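PDB 1FVP: flavoprotein 390 from Photobacterium phosphoreum, which binds flavin mononucleotide carrying a covalently attached myristate, two per subunit of a homodimer, and is a non-fluorescent relative of bacterial luciferase. Local coordinates for residues A137-V140 / A141-L145; D166-I169 / Q170-T174. All blocks are in the same frame, centred on the assembly; numbering follows the deposited sequence.

How the contacts relate
Both contacts are local, each a run of backbone and side chains three to five residues apart, and they follow one another in the chain. Contact 1 is the largely surface-lying first two turns of helix 138-155; contact 2 is the partly buried short helix 166-171 with its exit into strand 174-175. Their centres lie about 11 Å apart, and the two helices meet partly through Leu145, whose CD2 lies 3.4 Å from CG2 of Ile169. The chemistry follows the setting: contact 1 has one moderate backbone bond and acidic side chains at the surface, whereas contact 2 has several bonds on the carbonyls of the last turn, with the Asn172 amide buried, and leads to Val173 beside the flavin.

Contact 1 (A137-V140 / A141-L145)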
loop_
_atom_site.group_PDB
_atom_site.type_symbol
_atom_site.label_atom_id
_atom_site.label_comp_id
_atom_site.label_asym_id
_atom_site.label_seq_id
_atom_site.Cartn_x
_atom_site.Cartn_y
_atom_site.Cartn_z
ATOM N N ALA A 137 16.536 7.177 -28.577
ATOM C CA ALA A 137 15.990 8.233 -29.437
ATOM C C ALA A 137 15.281 9.217 -28.495
ATOM O O ALA A 137 14.189 8.956 -27.973
ATOM C CB ALA A 137 15.023 7.682 -30.471
ATOM N N GLU A 138 15.961 10.320 -28.282
ATOM C CA GLU A 138 15.473 11.378 -27.414
ATOM C C GLU A 138 13.952 11.449 -27.403
ATOM O O GLU A 138 13.261 11.049 -26.459
ATOM C CB GLU A 138 15.999 12.748 -27.862
ATOM C CG GLU A 138 17.498 13.038 -27.792
ATOM C CD GLU A 138 18.211 12.271 -26.701
ATOM O OE1 GLU A 138 17.982 12.380 -25.499
ATOM O OE2 GLU A 138 19.035 11.460 -27.198
ATOM N N THR A 139 13.443 11.965 -28.488
ATOM C CA THR A 139 12.098 12.295 -28.863
ATOM C C THR A 139 10.979 11.291 -28.973
ATOM O O THR A 139 9.801 11.733 -28.920
ATOM C CB THR A 139 12.191 13.065 -30.271
ATOM O OG1 THR A 139 13.617 13.316 -30.457
ATOM C CG2 THR A 139 11.350 14.330 -30.276
ATOM N N VAL A 140 11.277 10.027 -29.171
ATOM C CA VAL A 140 10.220 8.994 -29.299
ATOM C C VAL A 140 9.643 8.787 -27.900
ATOM O O VAL A 140 8.424 8.737 -27.683
ATOM C CB VAL A 140 10.831 7.802 -30.035
ATOM C CG1 VAL A 140 10.015 6.529 -30.022
ATOM C CG2 VAL A 140 11.195 8.179 -31.460
ATOM N N ALA A 141 10.555 8.729 -26.951
ATOM C CA ALA A 141 10.374 8.547 -25.520
ATOM C C ALA A 141 9.420 9.555 -24.878
ATOM O O ALA A 141 8.604 9.171 -24.031
ATOM C CB ALA A 141 11.741 8.646 -24.839
ATOM N N LYS A 142 9.571 10.793 -25.276
ATOM C CA LYS A 142 8.785 11.930 -24.834
ATOM C C LYS A 142 7.406 11.959 -25.484
ATOM O O LYS A 142 6.402 12.395 -24.889
ATOM C CB LYS A 142 9.502 13.234 -25.171
ATOM C CG LYS A 142 10.563 13.638 -24.147
ATOM C CD LYS A 142 10.965 15.092 -24.261
ATOM C CE LYS A 142 9.795 16.023 -24.532
ATOM N NZ LYS A 142 10.236 17.449 -24.534
ATOM N N GLU A 143 7.361 11.518 -26.741
ATOM C CA GLU A 143 6.066 11.500 -27.441
ATOM C C GLU A 143 5.349 10.225 -27.015
ATOM O O GLU A 143 4.173 10.093 -27.370
ATOM C CB GLU A 143 6.059 11.655 -28.945
ATOM C CG GLU A 143 6.090 13.068 -29.532
ATOM C CD GLU A 143 7.298 13.931 -29.289
ATOM O OE1 GLU A 143 8.347 13.999 -29.922
ATOM O OE2 GLU A 143 7.157 14.687 -28.286
ATOM N N GLU A 144 6.022 9.368 -26.265
ATOM C CA GLU A 144 5.419 8.115 -25.790
ATOM C C GLU A 144 4.843 8.330 -24.395
ATOM O O GLU A 144 3.775 7.782 -24.072
ATOM C CB GLU A 144 6.350 6.913 -25.740
ATOM C CG GLU A 144 5.809 5.572 -26.176
ATOM C CD GLU A 144 6.552 4.296 -26.002
ATOM O OE1 GLU A 144 7.758 4.138 -25.978
ATOM O OE2 GLU A 144 5.808 3.290 -25.891
ATOM N N LEU A 145 5.529 9.127 -23.598
ATOM C CA LEU A 145 5.094 9.426 -22.219
ATOM C C LEU A 145 3.956 10.441 -22.256
ATOM O O LEU A 145 3.160 10.495 -21.304
ATOM C CB LEU A 145 6.301 9.778 -21.377
ATOM C CG LEU A 145 6.181 10.199 -19.937
ATOM C CD1 LEU A 145 6.169 9.009 -18.998
ATOM C CD2 LEU A 145 7.381 11.078 -19.587
#
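A local contact within the first two turns of helix 138-155, just after strand 126-134 of the luciferase-like fold, brings Thr139 and Val140 against Glu143 and Glu144, largely at the protein surface. The start of the helix is loosely bonded. Across the two segments the i to i+4 bond runs from Glu143 N to Thr139 O, at 3.3 Å, with an N-H...O angle of 144°. Two residues back, Ala137 O stands 3.8 Å from Ala141 N, a separation that shows how open the first turn is. The next turn is closed more regularly by Leu145 N, which bonds to Ala141 O at 3.1 Å.

Ala141 is buried: its CB sits 3.3 Å from Glu138 O and also packs on Asn133 and Asn135. Glu144 rests its CB against Val140 O at 3.4 Å, then runs on extended beyond CG to place OE2 in a hydrogen bond with the backbone N of Gln205. On the exposed flank Thr139 and Glu143 run alongside each other, with CG2 of Thr139 near the carboxylate. The Glu143 chain bends at chi2 (64°), which folds its carboxylate back toward the preceding turn; there OE1 of Glu143 lies 2.9 Å from O of Thr139, a pair of acceptors and not a hydrogen bond.

Contact 2 (D166-I169 / Q170-T174); sequences DSII and QSNVT
The C-terminal end of helix 166-171 and its exit toward strand 174-175 form this contact, in which Ser171 and Asn172 turn their side chains back onto carbonyls of the preceding turn. Gln170 N begins the series, bonding to Asp166 O. Ser167 O accepts from the hydroxyl of Ser171: OG, held beside its own backbone N (chi1 -63°), donates at 2.9 Å from above the carbonyl plane and is itself reached by Asn100 N.

Ile168 O is gripped twice by Asn172. The backbone N arrives in the carbonyl plane at 2.7 Å, while ND2 comes from well above that plane at 2.9 Å, along a nearly straight N-H (162°). The same ND2 bonds to Trp96 O, and OD1 accepts from His131 N, so the buried amide is fixed from both ends. Its flank runs alongside Ile168, with CG2 of Ile168 3.2 Å from ND2 of Asn172.

Beyond the turn, CG2 of Thr174 meets CG2 of Ile169 at 4.1 Å, and Val173 touches the FMN bearing a tetradecanoic acid. Helical geometry ends at Asn172, and the side chains of Ser171 and Asn172 close the last turn on backbone carbonyls: a side-chain-closed helix C-terminus leading directly into a flavin pocket.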
loop_
_atom_site.group_PDB
_atom_site.type_symbol
_atom_site.label_atom_id
_atom_site.label_comp_id
_atom_site.label_asym_id
_atom_site.label_seq_id
_atom_site.Cartn_x
_atom_site.Cartn_y
_atom_site.Cartn_z
ATOM N N ASP A 166 4.058 19.414 -20.988
ATOM C CA ASP A 166 5.472 19.308 -21.378
ATOM C C ASP A 166 6.346 19.327 -20.128
ATOM O O ASP A 166 7.273 18.510 -19.992
ATOM C CB ASP A 166 5.817 20.339 -22.433
ATOM C CG ASP A 166 5.396 19.989 -23.847
ATOM O OD1 ASP A 166 5.492 18.840 -24.309
ATOM O OD2 ASP A 166 4.951 20.941 -24.540
ATOM N N SER A 167 6.048 20.228 -19.217
ATOM C CA SER A 167 6.789 20.392 -17.952
ATOM C C SER A 167 6.728 19.138 -17.082
ATOM O O SER A 167 7.765 18.718 -16.528
ATOM C CB SER A 167 6.272 21.608 -17.189
ATOM O OG SER A 167 4.857 21.471 -17.077
ATOM N N ILE A 168 5.519 18.572 -16.960
ATOM C CA ILE A 168 5.382 17.352 -16.153
ATOM C C ILE A 168 6.449 16.402 -16.712
ATOM O O ILE A 168 7.300 15.963 -15.935
ATOM C CB ILE A 168 3.994 16.667 -16.148
ATOM C CG1 ILE A 168 2.892 17.634 -15.666
ATOM C CG2 ILE A 168 4.015 15.365 -15.288
ATOM C CD1 ILE A 168 1.461 17.109 -15.938
ATOM N N ILE A 169 6.351 16.192 -18.022
ATOM C CA ILE A 169 7.300 15.311 -18.713
ATOM C C ILE A 169 8.737 15.777 -18.453
ATOM O O ILE A 169 9.602 14.957 -18.118
ATOM C CB ILE A 169 7.029 15.159 -20.237
ATOM C CG1 ILE A 169 5.578 14.750 -20.540
ATOM C CG2 ILE A 169 8.046 14.147 -20.864
ATOM C CD1 ILE A 169 5.186 14.932 -22.042
ATOM N N GLN A 170 8.920 17.075 -18.620
ATOM C CA GLN A 170 10.231 17.706 -18.407
ATOM C C GLN A 170 10.695 17.435 -16.969
ATOM O O GLN A 170 11.916 17.372 -16.722
ATOM C CB GLN A 170 10.226 19.189 -18.710
ATOM C CG GLN A 170 10.115 19.574 -20.159
ATOM C CD GLN A 170 11.367 19.310 -20.970
ATOM O OE1 GLN A 170 12.488 19.613 -20.543
ATOM N NE2 GLN A 170 11.140 18.736 -22.155
ATOM N N SER A 171 9.739 17.286 -16.069
ATOM C CA SER A 171 10.018 17.012 -14.655
ATOM C C SER A 171 10.325 15.512 -14.504
ATOM O O SER A 171 11.222 15.127 -13.734
ATOM C CB SER A 171 8.887 17.391 -13.730
ATOM O OG SER A 171 8.562 18.756 -13.697
ATOM N N ASN A 172 9.557 14.737 -15.258
ATOM C CA ASN A 172 9.693 13.266 -15.261
ATOM C C ASN A 172 11.002 12.854 -15.933
ATOM O O ASN A 172 11.715 13.717 -16.470
ATOM C CB ASN A 172 8.407 12.621 -15.752
ATOM C CG ASN A 172 7.358 12.586 -14.651
ATOM O OD1 ASN A 172 7.285 11.579 -13.935
ATOM N ND2 ASN A 172 6.539 13.614 -14.467
ATOM N N VAL A 173 11.296 11.568 -15.888
ATOM C CA VAL A 173 12.505 10.910 -16.396
ATOM C C VAL A 173 12.419 10.215 -17.744
ATOM O O VAL A 173 11.756 9.170 -17.887
ATOM C CB VAL A 173 12.899 9.921 -15.263
ATOM C CG1 VAL A 173 14.187 9.196 -15.549
ATOM C CG2 VAL A 173 12.979 10.639 -13.933
ATOM N N THR A 174 13.097 10.740 -18.756
ATOM C CA THR A 174 13.116 10.224 -20.122
ATOM C C THR A 174 14.383 10.521 -20.925
ATOM O O THR A 174 15.222 11.386 -20.639
ATOM C CB THR A 174 11.866 10.793 -20.921
ATOM O OG1 THR A 174 12.352 12.059 -21.476
ATOM C CG2 THR A 174 10.589 11.047 -20.135
#